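Local coordinates for protein enoyl-CoA hydratase/carnithine racemase (PDB 6SL9) that probably isomerises CoA-thioester intermediates to oxepin-CoA in bacterial phenylacetic acid catabolism, as the PaaG member of the crotonase family, at residues A[59-64]-A[100-105]. Numbering follows the deposited sequence.
Sequences RAFSAG and VAVNGV
The side chain of Phe61 lies across the segment 100-105 and meets it with its CB and with CD1 and CE1 of its ring. With CG anti to the backbone N (chi1 177°), CE1 reaches 3.9 Å from CG1 of Val100, the two side chains crossing at about a right angle, while CB rests 3.9 Å from CG1 of Val102. Ala114 of helix 109-115 touches all three side chains, which places this cluster between strand 98-102 and that helix. Asn103 approaches the same ring at its edge, OD1 lying near the ring plane, with ring and amide planes 60° apart. Its CG stands between the backbone N and the carbonyl carbon, and from there ND2 donates to Ala60 O at 3.0 Å. The hydrogen bond is fairly straight (155° at the hydrogen), yet the donor sits above the carbonyl plane and off the lone pairs. OD1 in turn accepts from Gly56 N, so both ends of the amide are engaged and its flip is fixed. Replacing Asn103 by an alanine is likely to leave Ala60 O and Gly56 N without these mates and to open a gap at the edge of Phe61. Further along, Val105 O accepts from Ser62 N at 2.9 Å, and weakly from Phe61 N. Val105 CG1 packs 3.6 Å from Ala60 CB, and a water bridges Arg59 O to Val105 N. Gly104 CA lies 3.3 Å from Arg59 O, where a CB would clash. Ser62 OG accepts from Gly64 N in an ST turn and bonds Asn26 O. Together these bonds fix the loop after strand 51-56 against the end of strand 98-102, consistent with crotonases, where the corresponding loop usually supplies an oxyanion-hole amide.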
loop_
_atom_site.group_PDB
_atom_site.type_symbol
_atom_site.label_atom_id
_atom_site.label_comp_id
_atom_site.label_asym_id
_atom_site.label_seq_id
_atom_site.Cartn_x
_atom_site.Cartn_y
_atom_site.Cartn_z
ATOM N N ARG A 59 -20.736 0.576 -25.792
ATOM C CA ARG A 59 -19.817 1.686 -25.536
ATOM C C ARG A 59 -19.239 1.632 -24.124
ATOM O O ARG A 59 -18.237 2.302 -23.882
ATOM C CB ARG A 59 -20.470 3.034 -25.817
ATOM C CG ARG A 59 -21.360 3.626 -24.730
ATOM C CD ARG A 59 -21.902 4.991 -25.137
ATOM N NE ARG A 59 -22.854 5.565 -24.188
ATOM C CZ ARG A 59 -22.503 6.224 -23.077
ATOM N NH1 ARG A 59 -21.220 6.417 -22.798
ATOM N NH2 ARG A 59 -23.440 6.673 -22.251
ATOM N N ALA A 60 -19.884 0.939 -23.177
ATOM C CA ALA A 60 -19.431 0.848 -21.783
ATOM C C ALA A 60 -18.798 -0.492 -21.475
ATOM O O ALA A 60 -19.146 -1.515 -22.061
ATOM C CB ALA A 60 -20.595 1.054 -20.877
ATOM N N PHE A 61 -17.926 -0.469 -20.481
ATOM C CA PHE A 61 -17.571 -1.704 -19.754
ATOM C C PHE A 61 -18.759 -2.017 -18.836
ATOM O O PHE A 61 -19.464 -2.984 -19.102
ATOM C CB PHE A 61 -16.231 -1.577 -18.995
ATOM C CG PHE A 61 -15.907 -2.816 -18.196
ATOM C CD1 PHE A 61 -15.378 -3.923 -18.818
ATOM C CD2 PHE A 61 -16.185 -2.895 -16.842
ATOM C CE1 PHE A 61 -15.063 -5.057 -18.107
ATOM C CE2 PHE A 61 -15.903 -4.028 -16.125
ATOM C CZ PHE A 61 -15.355 -5.110 -16.767
ATOM N N SER A 62 -19.007 -1.188 -17.828
ATOM C CA SER A 62 -20.272 -1.229 -17.068
ATOM C C SER A 62 -20.420 0.050 -16.287
ATOM O O SER A 62 -19.500 0.457 -15.578
ATOM C CB SER A 62 -20.309 -2.389 -16.101
ATOM O OG SER A 62 -21.439 -2.309 -15.253
ATOM N N ALA A 63 -21.621 0.600 -16.373
ATOM C CA ALA A 63 -21.982 1.807 -15.582
ATOM C C ALA A 63 -22.356 1.508 -14.118
ATOM O O ALA A 63 -22.635 2.437 -13.374
ATOM C CB ALA A 63 -23.109 2.559 -16.271
ATOM N N GLY A 64 -22.268 0.250 -13.711
ATOM C CA GLY A 64 -22.537 -0.122 -12.318
ATOM C C GLY A 64 -23.982 -0.476 -12.117
ATOM O O GLY A 64 -24.693 -0.848 -13.042
ATOM N N VAL A 100 -8.812 -8.396 -17.750
ATOM C CA VAL A 100 -9.987 -7.509 -17.993
ATOM C C VAL A 100 -9.622 -6.538 -19.105
ATOM O O VAL A 100 -8.529 -5.950 -19.033
ATOM C CB VAL A 100 -10.396 -6.805 -16.698
ATOM C CG1 VAL A 100 -11.344 -5.647 -16.975
ATOM C CG2 VAL A 100 -11.039 -7.782 -15.758
ATOM N N ALA A 101 -10.524 -6.342 -20.046
ATOM C CA ALA A 101 -10.383 -5.379 -21.154
ATOM C C ALA A 101 -11.474 -4.328 -20.968
ATOM O O ALA A 101 -12.654 -4.577 -21.233
ATOM C CB ALA A 101 -10.486 -6.075 -22.465
ATOM N N VAL A 102 -11.075 -3.150 -20.477
ATOM C CA VAL A 102 -12.006 -2.045 -20.176
ATOM C C VAL A 102 -12.234 -1.217 -21.452
ATOM O O VAL A 102 -11.387 -0.423 -21.839
ATOM C CB VAL A 102 -11.565 -1.193 -18.994
ATOM C CG1 VAL A 102 -12.637 -0.190 -18.639
ATOM C CG2 VAL A 102 -11.253 -2.042 -17.766
ATOM N N ASN A 103 -13.350 -1.489 -22.127
ATOM C CA ASN A 103 -13.670 -0.932 -23.445
ATOM C C ASN A 103 -14.344 0.417 -23.388
ATOM O O ASN A 103 -14.429 1.088 -24.422
ATOM C CB ASN A 103 -14.530 -1.924 -24.221
ATOM C CG ASN A 103 -15.800 -2.248 -23.479
ATOM O OD1 ASN A 103 -15.752 -2.882 -22.417
ATOM N ND2 ASN A 103 -16.927 -1.744 -23.992
ATOM N N GLY A 104 -14.797 0.844 -22.230
ATOM C CA GLY A 104 -15.513 2.122 -22.084
ATOM C C GLY A 104 -15.694 2.445 -20.623
ATOM O O GLY A 104 -14.880 2.068 -19.789
ATOM N N VAL A 105 -16.744 3.154 -20.300
ATOM C CA VAL A 105 -16.899 3.634 -18.921
ATOM C C VAL A 105 -16.994 2.407 -18.010
ATOM O O VAL A 105 -17.734 1.417 -18.251
ATOM C CB VAL A 105 -18.105 4.545 -18.718
ATOM C CG1 VAL A 105 -19.391 3.924 -19.135
ATOM C CG2 VAL A 105 -18.188 5.013 -17.291
HETATM O O HOH W 1 -18.126 4.673 -22.455
#